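Bacterial leucyl aminopeptidase (Legionella pneumophila, PDB 6ESL) probably removes N-terminal residues, leucine among them, from peptides as a secreted two-zinc aminopeptidase that contributes, redundantly with an acyltransferase, to nutrient acquisition during infection of amoebas. Local coordinates at residues P218-D223 with D366-L371; Q135-M140 with G226-M231; D284-R289 with E374-F379. All blocks are in the same frame, centred on the assembly; numbering follows the deposited sequence.

Contact 1: residues P218-D223 with D366-L371. With ZN (zinc ion), chain E; ZN (zinc ion), chain F.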
ATOM      1  N   PRO B 218     -11.795 -11.567 -30.165  1.00 30.56           N
ATOM      2  CA  PRO B 218     -12.920 -11.790 -29.234  1.00 31.06           C
ATOM      3  C   PRO B 218     -12.789 -11.061 -27.884  1.00 28.66           C
ATOM      4  O   PRO B 218     -13.784 -10.749 -27.246  1.00 28.84           O
ATOM      5  CB  PRO B 218     -12.913 -13.312 -28.990  1.00 31.51           C
ATOM      6  CG  PRO B 218     -11.915 -13.851 -29.910  1.00 32.06           C
ATOM      7  CD  PRO B 218     -11.016 -12.770 -30.443  1.00 30.25           C
ATOM      8  N   GLY B 219     -11.579 -10.811 -27.461  1.00 27.12           N
ATOM      9  CA  GLY B 219     -11.362 -10.051 -26.239  1.00 26.69           C
ATOM     10  C   GLY B 219     -12.101 -10.516 -25.038  1.00 26.72           C
ATOM     11  O   GLY B 219     -12.687  -9.730 -24.327  1.00 27.45           O
ATOM     12  N   ALA B 220     -12.112 -11.826 -24.819  1.00 26.72           N
ATOM     13  CA  ALA B 220     -12.896 -12.346 -23.745  1.00 25.79           C
ATOM     14  C   ALA B 220     -12.375 -11.874 -22.373  1.00 24.34           C
ATOM     15  O   ALA B 220     -13.117 -11.367 -21.537  1.00 23.72           O
ATOM     16  CB  ALA B 220     -12.953 -13.868 -23.868  1.00 27.21           C
ATOM     17  N   GLY B 221     -11.134 -12.230 -22.110  1.00 23.13           N
ATOM     18  CA  GLY B 221     -10.441 -11.823 -20.892  1.00 23.62           C
ATOM     19  C   GLY B 221     -10.226 -10.331 -20.870  1.00 21.89           C
ATOM     20  O   GLY B 221     -10.666  -9.645 -19.916  1.00 22.64           O
ATOM     21  N   ASP B 222      -9.603  -9.856 -21.928  1.00 22.41           N
ATOM     22  CA  ASP B 222      -9.373  -8.431 -22.011  1.00 23.04           C
ATOM     23  C   ASP B 222     -10.172  -7.722 -23.041  1.00 21.25           C
ATOM     24  O   ASP B 222      -9.814  -7.735 -24.215  1.00 24.17           O
ATOM     25  CB  ASP B 222      -7.868  -8.340 -22.331  1.00 22.28           C
ATOM     26  CG  ASP B 222      -7.310  -6.945 -22.294  1.00 25.00           C
ATOM     27  OD1 ASP B 222      -7.927  -6.023 -21.709  1.00 22.68           O
ATOM     28  OD2 ASP B 222      -6.221  -6.778 -22.868  1.00 26.28           O
ATOM     29  N   ASP B 223     -11.178  -6.912 -22.616  1.00 20.57           N
ATOM     30  CA  ASP B 223     -11.750  -6.807 -21.271  1.00 20.63           C
ATOM     31  C   ASP B 223     -13.249  -7.021 -21.354  1.00 22.29           C
ATOM     32  O   ASP B 223     -14.033  -6.370 -20.659  1.00 22.12           O
ATOM     33  CB  ASP B 223     -11.448  -5.470 -20.640  1.00 19.86           C
ATOM     34  CG  ASP B 223     -11.888  -5.386 -19.221  1.00 19.73           C
ATOM     35  OD1 ASP B 223     -11.985  -6.405 -18.522  1.00 19.47           O
ATOM     36  OD2 ASP B 223     -12.074  -4.223 -18.754  1.00 20.98           O
ATOM     37  N   ASP B 366      -8.011 -15.181 -27.355  1.00 29.96           N
ATOM     38  CA  ASP B 366      -8.491 -14.661 -26.099  1.00 28.66           C
ATOM     39  C   ASP B 366      -9.974 -14.928 -26.105  1.00 28.58           C
ATOM     40  O   ASP B 366     -10.774 -14.079 -26.277  1.00 27.60           O
ATOM     41  CB  ASP B 366      -8.148 -13.177 -25.880  1.00 28.22           C
ATOM     42  CG  ASP B 366      -8.657 -12.623 -24.548  1.00 27.62           C
ATOM     43  OD1 ASP B 366      -9.148 -13.355 -23.700  1.00 28.79           O
ATOM     44  OD2 ASP B 366      -8.604 -11.439 -24.363  1.00 28.97           O
ATOM     45  N   LYS B 367     -10.272 -16.186 -25.832  1.00 30.28           N
ATOM     46  CA  LYS B 367     -11.613 -16.718 -25.853  1.00 33.36           C
ATOM     47  C   LYS B 367     -12.225 -17.076 -24.514  1.00 32.57           C
ATOM     48  O   LYS B 367     -11.565 -17.482 -23.614  1.00 29.11           O
ATOM     49  CB  LYS B 367     -11.656 -17.955 -26.741  1.00 37.89           C
ATOM     50  CG  LYS B 367     -11.424 -17.686 -28.204  1.00 42.13           C
ATOM     51  CD  LYS B 367     -11.418 -18.948 -29.016  1.00 45.72           C
ATOM     52  CE  LYS B 367     -10.668 -18.747 -30.302  1.00 50.77           C
ATOM     53  NZ  LYS B 367     -10.513 -19.970 -31.119  1.00 53.81           N
ATOM     54  N   MET B 368     -13.539 -17.072 -24.515  1.00 32.96           N
ATOM     55  CA  MET B 368     -14.388 -17.294 -23.379  1.00 35.24           C
ATOM     56  C   MET B 368     -14.138 -18.628 -22.662  1.00 34.61           C
ATOM     57  O   MET B 368     -14.146 -18.717 -21.460  1.00 32.70           O
ATOM     58  CB  MET B 368     -15.765 -17.371 -23.953  1.00 36.72           C
ATOM     59  CG  MET B 368     -16.248 -16.109 -24.494  1.00 39.41           C
ATOM     60  SD  MET B 368     -17.843 -16.350 -25.216  1.00 39.27           S
ATOM     61  CE  MET B 368     -18.681 -16.543 -23.705  1.00 38.55           C
ATOM     62  N   ASP B 369     -13.868 -19.656 -23.432  1.00 36.65           N
ATOM     63  CA  ASP B 369     -13.629 -20.993 -22.932  1.00 41.19           C
ATOM     64  C   ASP B 369     -12.404 -21.179 -22.070  1.00 39.98           C
ATOM     65  O   ASP B 369     -12.310 -22.163 -21.407  1.00 40.59           O
ATOM     66  CB  ASP B 369     -13.700 -22.012 -24.048  1.00 47.77           C
ATOM     67  CG  ASP B 369     -15.101 -22.208 -24.538  1.00 54.17           C
ATOM     68  OD1 ASP B 369     -16.039 -21.792 -23.865  1.00 57.98           O
ATOM     69  OD2 ASP B 369     -15.280 -22.774 -25.608  1.00 64.08           O
ATOM     70  N   LEU B 370     -11.425 -20.295 -22.185  1.00 37.22           N
ATOM     71  CA  LEU B 370     -10.269 -20.311 -21.330  1.00 37.83           C
ATOM     72  C   LEU B 370     -10.530 -19.609 -19.963  1.00 33.77           C
ATOM     73  O   LEU B 370      -9.726 -19.686 -19.105  1.00 33.45           O
ATOM     74  CB  LEU B 370      -9.086 -19.733 -22.081  1.00 38.79           C
ATOM     75  CG  LEU B 370      -8.800 -20.425 -23.407  1.00 40.35           C
ATOM     76  CD1 LEU B 370      -8.025 -19.591 -24.381  1.00 40.89           C
ATOM     77  CD2 LEU B 370      -8.170 -21.786 -23.279  1.00 45.50           C
ATOM     78  N   LEU B 371     -11.651 -18.923 -19.810  1.00 32.61           N
ATOM     79  CA  LEU B 371     -12.027 -18.207 -18.597  1.00 31.30           C
ATOM     80  C   LEU B 371     -12.782 -19.018 -17.545  1.00 32.03           C
ATOM     81  O   LEU B 371     -13.259 -20.056 -17.836  1.00 36.93           O
ATOM     82  CB  LEU B 371     -12.790 -16.937 -18.906  1.00 31.38           C
ATOM     83  CG  LEU B 371     -12.236 -16.025 -19.996  1.00 30.82           C
ATOM     84  CD1 LEU B 371     -13.108 -14.810 -20.159  1.00 31.19           C
ATOM     85  CD2 LEU B 371     -10.809 -15.649 -19.727  1.00 30.28           C
TER
HETATM   86 ZN    ZN E 401      -5.523  -4.419 -22.516  1.00 74.30          ZN
HETATM   87 ZN    ZN F 402      -7.415  -4.478 -20.615  1.00 23.88          ZN
HETATM   88  O   HOH W   1      -7.524  -9.633 -25.937  1.00 28.86           O
HETATM   89  O   HOH W   2      -5.681  -5.530 -19.790  1.00 17.30           O
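The start of helix 220-239, which carries the bridging aspartate of the two-zinc centre, is held by Asp366 from the loop that leads into helix 373-391. Three successive backbone N-H groups of residues 220-222 are taken up by this one residue. Ala220 N bonds to the backbone oxygen Asp366 O at 3.0 Å, the donor standing 38° above the carbonyl plane. The carboxylate takes the other two: Gly221 N reaches Asp366 OD1 at 2.8 Å, on its syn side but tilted out of the carboxylate plane, and Asp222 N reaches the syn lone pair of Asp366 OD2 at 3.1 Å in a nearly straight bond (170° at the hydrogen). With CG set trans to its own nitrogen (chi1 180°), Asp366 swings both oxygens in over the helix start, where the N-H groups and the positive end of the helix would be expected to favour the charged carboxylate. A water 2.6 Å from Asp366 OD2 can donate to it; its approach to Asp222 O is long and weak at best.

The last of these donors, Asp222, is also the bridging ligand of the two-zinc site of this M28 peptidase: OD1 binds the chain F zinc at 2.0 Å and OD2 the chain E zinc at 2.5 Å. His209 and Asp284 complete the protein ligands of the first, and Glu257 joins Asp222 on the second. The peptide bond between Asp222 and Asp223 is cis, as in related aminopeptidases of this family. Asp223 makes no contact with 366-371; its carboxylate bonds to Met285 N and His209 N.

Van der Waals contact surrounds these bonds. Ala220 CB packs against the backbone of Lys367 and Met368 and makes an apolar contact with Leu371 CD1 at 3.8 Å, while Pro218 CB lies next to Asp366 O.

Contact 2: residues Q135-M140 with G226-M231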
ATOM      1  N   GLN B 135     -23.677 -14.589 -20.409  1.00 37.97           N
ATOM      2  CA  GLN B 135     -24.497 -14.145 -21.553  1.00 40.98           C
ATOM      3  C   GLN B 135     -23.999 -12.826 -22.173  1.00 37.74           C
ATOM      4  O   GLN B 135     -23.889 -12.709 -23.394  1.00 36.45           O
ATOM      5  CB  GLN B 135     -25.964 -14.010 -21.139  1.00 45.72           C
ATOM      6  CG  GLN B 135     -26.628 -15.327 -20.773  1.00 52.19           C
ATOM      7  CD  GLN B 135     -26.624 -16.321 -21.918  1.00 53.97           C
ATOM      8  OE1 GLN B 135     -26.836 -15.954 -23.074  1.00 55.66           O
ATOM      9  NE2 GLN B 135     -26.382 -17.587 -21.602  1.00 51.74           N
ATOM     10  N   THR B 136     -23.701 -11.844 -21.323  1.00 36.90           N
ATOM     11  CA  THR B 136     -23.095 -10.569 -21.752  1.00 35.47           C
ATOM     12  C   THR B 136     -21.790 -10.790 -22.486  1.00 34.17           C
ATOM     13  O   THR B 136     -21.511 -10.213 -23.550  1.00 33.20           O
ATOM     14  CB  THR B 136     -22.916  -9.650 -20.550  1.00 34.24           C
ATOM     15  OG1 THR B 136     -24.197  -9.362 -19.998  1.00 33.82           O
ATOM     16  CG2 THR B 136     -22.245  -8.338 -20.946  1.00 33.17           C
ATOM     17  N   LEU B 137     -20.965 -11.644 -21.928  1.00 35.06           N
ATOM     18  CA  LEU B 137     -19.654 -12.002 -22.505  1.00 33.82           C
ATOM     19  C   LEU B 137     -19.802 -12.726 -23.866  1.00 34.59           C
ATOM     20  O   LEU B 137     -19.034 -12.510 -24.838  1.00 32.04           O
ATOM     21  CB  LEU B 137     -18.881 -12.823 -21.511  1.00 32.89           C
ATOM     22  CG  LEU B 137     -17.426 -13.068 -21.915  1.00 34.49           C
ATOM     23  CD1 LEU B 137     -16.613 -11.847 -22.220  1.00 34.22           C
ATOM     24  CD2 LEU B 137     -16.768 -13.799 -20.783  1.00 36.40           C
ATOM     25  N   THR B 138     -20.812 -13.581 -23.934  1.00 33.87           N
ATOM     26  CA  THR B 138     -21.141 -14.225 -25.211  1.00 36.04           C
ATOM     27  C   THR B 138     -21.410 -13.164 -26.248  1.00 34.94           C
ATOM     28  O   THR B 138     -20.834 -13.197 -27.314  1.00 34.42           O
ATOM     29  CB  THR B 138     -22.290 -15.222 -25.025  1.00 36.39           C
ATOM     30  OG1 THR B 138     -21.799 -16.256 -24.141  1.00 37.62           O
ATOM     31  CG2 THR B 138     -22.810 -15.833 -26.391  1.00 38.04           C
ATOM     32  N   HIS B 139     -22.254 -12.211 -25.924  1.00 37.25           N
ATOM     33  CA  HIS B 139     -22.575 -11.182 -26.925  1.00 38.86           C
ATOM     34  C   HIS B 139     -21.338 -10.332 -27.236  1.00 36.62           C
ATOM     35  O   HIS B 139     -20.971 -10.114 -28.397  1.00 36.48           O
ATOM     36  CB  HIS B 139     -23.671 -10.299 -26.391  1.00 43.18           C
ATOM     37  CG  HIS B 139     -24.175  -9.336 -27.419  1.00 48.10           C
ATOM     38  ND1 HIS B 139     -23.553  -8.119 -27.655  1.00 49.52           N
ATOM     39  CD2 HIS B 139     -25.163  -9.449 -28.345  1.00 47.10           C
ATOM     40  CE1 HIS B 139     -24.164  -7.517 -28.662  1.00 48.65           C
ATOM     41  NE2 HIS B 139     -25.143  -8.290 -29.081  1.00 47.91           N
ATOM     42  N   MET B 140     -20.607  -9.884 -26.204  1.00 35.41           N
ATOM     43  CA  MET B 140     -19.466  -8.958 -26.478  1.00 34.12           C
ATOM     44  C   MET B 140     -18.438  -9.644 -27.329  1.00 31.60           C
ATOM     45  O   MET B 140     -17.935  -9.036 -28.259  1.00 31.58           O
ATOM     46  CB  MET B 140     -18.810  -8.471 -25.187  1.00 35.41           C
ATOM     47  CG  MET B 140     -19.652  -7.451 -24.456  1.00 39.14           C
ATOM     48  SD  MET B 140     -18.744  -6.606 -23.131  1.00 38.36           S
ATOM     49  CE  MET B 140     -17.630  -5.499 -24.014  1.00 37.53           C
ATOM     50  N   GLY B 226     -14.235  -8.012 -17.657  1.00 23.36           N
ATOM     51  CA  GLY B 226     -14.517  -6.920 -16.758  1.00 22.68           C
ATOM     52  C   GLY B 226     -15.786  -6.173 -17.129  1.00 23.22           C
ATOM     53  O   GLY B 226     -16.593  -5.803 -16.256  1.00 23.71           O
ATOM     54  N   SER B 227     -15.919  -5.911 -18.422  1.00 23.58           N
ATOM     55  CA  SER B 227     -17.129  -5.207 -18.940  1.00 24.53           C
ATOM     56  C   SER B 227     -18.423  -5.950 -18.515  1.00 26.21           C
ATOM     57  O   SER B 227     -19.439  -5.314 -18.140  1.00 26.13           O
ATOM     58  CB  SER B 227     -17.019  -5.150 -20.437  1.00 25.64           C
ATOM     59  OG  SER B 227     -16.021  -4.291 -20.904  1.00 25.70           O
ATOM     60  N   SER B 228     -18.349  -7.290 -18.489  1.00 26.63           N
ATOM     61  CA  SER B 228     -19.506  -8.107 -18.128  1.00 28.18           C
ATOM     62  C   SER B 228     -19.736  -8.235 -16.670  1.00 28.69           C
ATOM     63  O   SER B 228     -20.884  -8.244 -16.182  1.00 27.31           O
ATOM     64  CB  SER B 228     -19.420  -9.525 -18.724  1.00 28.97           C
ATOM     65  OG  SER B 228     -19.237  -9.484 -20.137  1.00 30.84           O
ATOM     66  N   SER B 229     -18.638  -8.434 -15.941  1.00 26.55           N
ATOM     67  CA  SER B 229     -18.738  -8.386 -14.496  1.00 26.63           C
ATOM     68  C   SER B 229     -19.362  -7.078 -14.011  1.00 27.44           C
ATOM     69  O   SER B 229     -20.161  -7.128 -13.104  1.00 27.25           O
ATOM     70  CB  SER B 229     -17.332  -8.579 -13.829  1.00 26.43           C
ATOM     71  OG  SER B 229     -16.751  -9.850 -14.018  1.00 25.60           O
ATOM     72  N   ILE B 230     -18.946  -5.907 -14.545  1.00 26.60           N
ATOM     73  CA  ILE B 230     -19.541  -4.660 -14.026  1.00 27.27           C
ATOM     74  C   ILE B 230     -20.990  -4.451 -14.529  1.00 29.28           C
ATOM     75  O   ILE B 230     -21.783  -3.791 -13.856  1.00 30.26           O
ATOM     76  CB  ILE B 230     -18.694  -3.381 -14.228  1.00 26.75           C
ATOM     77  CG1 ILE B 230     -18.647  -2.996 -15.679  1.00 27.37           C
ATOM     78  CG2 ILE B 230     -17.279  -3.566 -13.611  1.00 25.51           C
ATOM     79  CD1 ILE B 230     -18.164  -1.575 -15.846  1.00 27.72           C
ATOM     80  N   MET B 231     -21.337  -5.026 -15.685  1.00 29.36           N
ATOM     81  CA  MET B 231     -22.733  -4.951 -16.178  1.00 32.63           C
ATOM     82  C   MET B 231     -23.671  -5.654 -15.211  1.00 33.66           C
ATOM     83  O   MET B 231     -24.765  -5.166 -14.962  1.00 35.35           O
ATOM     84  CB  MET B 231     -22.880  -5.509 -17.591  1.00 32.89           C
ATOM     85  CG  MET B 231     -24.347  -5.391 -18.192  1.00 35.77           C
ATOM     86  SD  MET B 231     -24.789  -3.640 -18.387  1.00 38.15           S
ATOM     87  CE  MET B 231     -23.848  -3.295 -19.864  1.00 36.28           C
TER
HETATM   88  O   HOH W   3     -23.457  -9.134 -17.405  1.00 35.63           O
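No ring, amide or other flat side-chain group takes part where Thr136, Leu137 and Met140 meet Ser227, Ser228 and Met231; methyl, hydroxyl and thioether groups do the touching. Thr136 CG2 sits 3.3 Å from Ser228 OG, placed there because it stands anti to the backbone N while OG1 takes the position beside that nitrogen (chi1 -62°). Leu137 CB approaches the same hydroxyl oxygen at 3.6 Å. Leu137 N is also 3.3 Å from Ser228 OG, but at an angle too poor for a hydrogen bond; the hydroxyl bonds instead to Gly224 O in its own helix.

The segments are the facing parts of helices 130-142 and 220-239 on one flank of the alpha/beta fold. Their axes come within 8.8 Å at 141° between N-to-C directions, nearer antiparallel than perpendicular, consistent with the small serines at the interface.

Met140, bent at its last torsion, lays SD 3.5 Å from Ser227 CB, with CE beside the same CB; the Ser227 hydroxyl itself bonds to Asp223 O. A water links the helices, 2.7 Å from Thr136 OG1 and donating to Ser228 O at 3.0 Å. Thr136 OG1 also bonds to Asn132 O, one turn earlier.

Contact 3: residues D284-R289 with E374-F379. With ZN (zinc ion), chain F.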
ATOM      1  N   ASP B 284     -10.314  -4.657 -15.137  1.00 20.21           N
ATOM      2  CA  ASP B 284      -9.639  -5.046 -16.344  1.00 20.99           C
ATOM      3  C   ASP B 284      -9.115  -6.456 -16.130  1.00 21.38           C
ATOM      4  O   ASP B 284      -8.117  -6.681 -15.445  1.00 19.82           O
ATOM      5  CB  ASP B 284      -8.477  -4.099 -16.641  1.00 20.90           C
ATOM      6  CG  ASP B 284      -7.738  -4.464 -17.913  1.00 22.64           C
ATOM      7  OD1 ASP B 284      -8.130  -5.453 -18.566  1.00 23.68           O
ATOM      8  OD2 ASP B 284      -6.763  -3.762 -18.259  1.00 21.46           O
ATOM      9  N   MET B 285      -9.820  -7.396 -16.735  1.00 19.51           N
ATOM     10  CA  MET B 285      -9.486  -8.810 -16.744  1.00 20.78           C
ATOM     11  C   MET B 285      -9.925  -9.415 -15.400  1.00 22.50           C
ATOM     12  O   MET B 285      -9.301  -9.253 -14.317  1.00 20.22           O
ATOM     13  CB  MET B 285      -8.055  -9.161 -17.143  1.00 21.32           C
ATOM     14  CG  MET B 285      -7.623  -8.481 -18.408  1.00 21.21           C
ATOM     15  SD  MET B 285      -5.991  -8.863 -18.991  1.00 24.19           S
ATOM     16  CE  MET B 285      -4.957  -8.473 -17.585  1.00 24.32           C
ATOM     17  N   THR B 286     -11.046 -10.113 -15.486  1.00 21.67           N
ATOM     18  CA  THR B 286     -11.718 -10.691 -14.305  1.00 23.13           C
ATOM     19  C   THR B 286     -12.002 -12.193 -14.416  1.00 22.15           C
ATOM     20  O   THR B 286     -12.661 -12.788 -13.539  1.00 21.34           O
ATOM     21  CB  THR B 286     -13.072  -9.990 -14.072  1.00 25.21           C
ATOM     22  OG1 THR B 286     -13.968 -10.264 -15.130  1.00 26.09           O
ATOM     23  CG2 THR B 286     -12.910  -8.500 -13.813  1.00 24.57           C
ATOM     24  N   GLY B 287     -11.492 -12.829 -15.464  1.00 22.68           N
ATOM     25  CA  GLY B 287     -11.859 -14.220 -15.717  1.00 24.81           C
ATOM     26  C   GLY B 287     -10.831 -15.316 -15.821  1.00 25.78           C
ATOM     27  O   GLY B 287     -11.181 -16.473 -15.747  1.00 26.63           O
ATOM     28  N   TYR B 288      -9.574 -14.978 -16.049  1.00 25.75           N
ATOM     29  CA  TYR B 288      -8.564 -16.004 -16.224  1.00 25.85           C
ATOM     30  C   TYR B 288      -7.919 -16.297 -14.963  1.00 27.21           C
ATOM     31  O   TYR B 288      -7.484 -15.366 -14.209  1.00 26.99           O
ATOM     32  CB  TYR B 288      -7.537 -15.561 -17.294  1.00 26.93           C
ATOM     33  CG  TYR B 288      -6.386 -16.575 -17.471  1.00 28.07           C
ATOM     34  CD1 TYR B 288      -6.489 -17.667 -18.379  1.00 31.06           C
ATOM     35  CD2 TYR B 288      -5.197 -16.406 -16.772  1.00 28.86           C
ATOM     36  CE1 TYR B 288      -5.412 -18.556 -18.535  1.00 32.38           C
ATOM     37  CE2 TYR B 288      -4.149 -17.285 -16.929  1.00 31.51           C
ATOM     38  CZ  TYR B 288      -4.296 -18.356 -17.813  1.00 32.76           C
ATOM     39  OH  TYR B 288      -3.247 -19.220 -17.884  1.00 40.30           O
ATOM     40  N   ARG B 289      -7.813 -17.604 -14.641  1.00 27.40           N
ATOM     41  CA  ARG B 289      -7.121 -18.065 -13.472  1.00 28.13           C
ATOM     42  C   ARG B 289      -5.883 -18.781 -13.903  1.00 30.01           C
ATOM     43  O   ARG B 289      -5.899 -19.581 -14.834  1.00 30.49           O
ATOM     44  CB  ARG B 289      -7.998 -19.022 -12.620  1.00 27.40           C
ATOM     45  CG  ARG B 289      -8.983 -18.315 -11.695  1.00 26.13           C
ATOM     46  CD  ARG B 289      -9.746 -19.342 -10.875  1.00 27.14           C
ATOM     47  NE  ARG B 289     -10.693 -18.678  -9.999  1.00 27.46           N
ATOM     48  CZ  ARG B 289     -11.528 -19.322  -9.206  1.00 28.98           C
ATOM     49  NH1 ARG B 289     -11.484 -20.659  -9.171  1.00 30.27           N
ATOM     50  NH2 ARG B 289     -12.342 -18.631  -8.417  1.00 29.23           N
ATOM     51  N   GLU B 374     -16.614 -18.528 -12.100  1.00 28.80           N
ATOM     52  CA  GLU B 374     -16.618 -18.227 -10.684  1.00 29.89           C
ATOM     53  C   GLU B 374     -15.716 -16.963 -10.434  1.00 28.02           C
ATOM     54  O   GLU B 374     -16.075 -16.137  -9.659  1.00 27.81           O
ATOM     55  CB  GLU B 374     -16.076 -19.386  -9.883  1.00 32.55           C
ATOM     56  CG  GLU B 374     -16.124 -19.147  -8.403  1.00 35.72           C
ATOM     57  CD  GLU B 374     -15.643 -20.335  -7.614  1.00 38.71           C
ATOM     58  OE1 GLU B 374     -16.454 -21.250  -7.421  1.00 41.78           O
ATOM     59  OE2 GLU B 374     -14.468 -20.370  -7.203  1.00 43.79           O
ATOM     60  N   HIS B 375     -14.575 -16.882 -11.094  1.00 26.87           N
ATOM     61  CA  HIS B 375     -13.679 -15.720 -10.960  1.00 25.99           C
ATOM     62  C   HIS B 375     -14.398 -14.439 -11.406  1.00 25.72           C
ATOM     63  O   HIS B 375     -14.465 -13.509 -10.697  1.00 23.82           O
ATOM     64  CB  HIS B 375     -12.468 -15.927 -11.839  1.00 25.62           C
ATOM     65  CG  HIS B 375     -11.176 -15.462 -11.236  1.00 25.53           C
ATOM     66  ND1 HIS B 375     -10.118 -15.010 -11.985  1.00 25.69           N
ATOM     67  CD2 HIS B 375     -10.759 -15.435  -9.957  1.00 25.38           C
ATOM     68  CE1 HIS B 375      -9.115 -14.707 -11.196  1.00 24.02           C
ATOM     69  NE2 HIS B 375      -9.479 -14.953  -9.959  1.00 26.34           N
ATOM     70  N   MET B 376     -15.057 -14.481 -12.550  1.00 26.35           N
ATOM     71  CA  MET B 376     -15.776 -13.321 -13.067  1.00 26.97           C
ATOM     72  C   MET B 376     -16.864 -12.901 -12.139  1.00 26.74           C
ATOM     73  O   MET B 376     -17.120 -11.754 -11.957  1.00 25.02           O
ATOM     74  CB  MET B 376     -16.342 -13.589 -14.455  1.00 28.13           C
ATOM     75  CG  MET B 376     -15.292 -13.703 -15.527  1.00 28.77           C
ATOM     76  SD  MET B 376     -15.823 -13.727 -17.240  1.00 29.48           S
ATOM     77  CE  MET B 376     -16.526 -15.350 -17.401  1.00 29.45           C
ATOM     78  N   THR B 377     -17.525 -13.881 -11.566  1.00 28.00           N
ATOM     79  CA  THR B 377     -18.606 -13.628 -10.571  1.00 30.52           C
ATOM     80  C   THR B 377     -18.048 -12.959  -9.294  1.00 29.15           C
ATOM     81  O   THR B 377     -18.618 -12.021  -8.731  1.00 28.94           O
ATOM     82  CB  THR B 377     -19.357 -14.960 -10.236  1.00 30.85           C
ATOM     83  OG1 THR B 377     -19.900 -15.491 -11.440  1.00 31.42           O
ATOM     84  CG2 THR B 377     -20.411 -14.759  -9.300  1.00 32.46           C
ATOM     85  N   ASN B 378     -16.884 -13.413  -8.858  1.00 30.15           N
ATOM     86  CA  ASN B 378     -16.211 -12.827  -7.696  1.00 28.05           C
ATOM     87  C   ASN B 378     -15.860 -11.351  -7.895  1.00 26.63           C
ATOM     88  O   ASN B 378     -16.040 -10.538  -6.985  1.00 26.79           O
ATOM     89  CB  ASN B 378     -14.960 -13.665  -7.309  1.00 28.53           C
ATOM     90  CG  ASN B 378     -15.307 -14.945  -6.540  1.00 31.07           C
ATOM     91  OD1 ASN B 378     -14.424 -15.864  -6.356  1.00 31.74           O
ATOM     92  ND2 ASN B 378     -16.575 -15.063  -6.093  1.00 28.26           N
ATOM     93  N   PHE B 379     -15.394 -11.018  -9.065  1.00 25.37           N
ATOM     94  CA  PHE B 379     -15.154  -9.621  -9.410  1.00 24.57           C
ATOM     95  C   PHE B 379     -16.412  -8.774  -9.482  1.00 25.90           C
ATOM     96  O   PHE B 379     -16.422  -7.637  -8.931  1.00 25.76           O
ATOM     97  CB  PHE B 379     -14.292  -9.497 -10.691  1.00 23.15           C
ATOM     98  CG  PHE B 379     -12.863  -9.842 -10.461  1.00 21.39           C
ATOM     99  CD1 PHE B 379     -11.952  -8.897  -9.982  1.00 22.19           C
ATOM    100  CD2 PHE B 379     -12.429 -11.097 -10.694  1.00 21.52           C
ATOM    101  CE1 PHE B 379     -10.577  -9.243  -9.831  1.00 21.64           C
ATOM    102  CE2 PHE B 379     -11.102 -11.506 -10.384  1.00 21.81           C
ATOM    103  CZ  PHE B 379     -10.194 -10.570  -9.958  1.00 20.57           C
TER
HETATM  104 ZN    ZN F 402      -7.415  -4.478 -20.615  1.00 23.88          ZN
HETATM  105  O   HOH W   4     -12.642 -22.427  -7.329  1.00 36.15           O
HETATM  106  O   HOH W   2      -5.681  -5.530 -19.790  1.00 17.30           O
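Glu374 OE2 is gripped twice. Arg289 NH2 donates to it at 3.0 Å with 160° at the hydrogen, a salt bridge, and a water donates to the same oxygen at 2.8 Å. That water also accepts from Arg289 NH1 at 2.8 Å, closing a small ring around the guanidinium edge. Both OE2 and the water lie close to the guanidinium plane, whereas the carboxylate is steeply turned against that plane and is met on its anti side. Arg289 NH1 also bonds to Ala292 O, so the guanidinium has a second protein partner besides Glu374.

To reach Glu374 the arginine runs fully extended from CG to NE across the imidazole of His375. Arg289 CG stands 3.5 Å from the His375 ring centroid and only 9° off the ring normal, a CH-pi contact over one face. Phe379 CE2 occupies the opposite face, so the imidazole is sandwiched between an aliphatic chain and the corner of another ring. The guanidinium itself does not stack: its plane is 81° from that of His375, and it is its edge that comes to CD2.

Nearer the metals, Thr286 rests on Phe379. Its CA lies 4.1 Å from the Phe379 centroid, over the face but shifted toward the rim, while CG2 lies against CB and CG of the phenylalanine. Gly287 CA packs 3.5 Å from Met376 CG, at the point where the two backbones are nearest, the CA atoms of Gly287 and Met376 being 4.8 Å apart.

At the other end of the loop Asp284 binds the chain F zinc with both OD1 (2.4 Å) and OD2. In this protein the loop after Asp284 packs on helix 373-391; a metal-binding aspartate just after a central strand, here 277-282, is characteristic of the M28 fold.

How the contacts relate
The three contacts form one continuous block on the same side of the chain's centre, their centres 10 to 11 Å apart. Contacts 1 and 3 share the chain F zinc and its bound water. Asp222 OD1 and Asp284 OD1 are 3.2 Å apart, two like-charged oxygens brought together as ligands of that zinc. Asp223 OD1 lies 3.0 Å from Met285 N, a probable hydrogen bond between the two metal-bearing segments. Contact 2 touches both: Leu137 CD2 packs 3.8 Å from Leu371 CD1 of contact 1 and 3.7 Å from Met376 SD of contact 3. Ser229, which makes no contact with 135-140, probably bonds through OG to Met376 O at 2.8 Å and to Thr286 OG1 at 3.0 Å, tying helix 220-239 to contact 3.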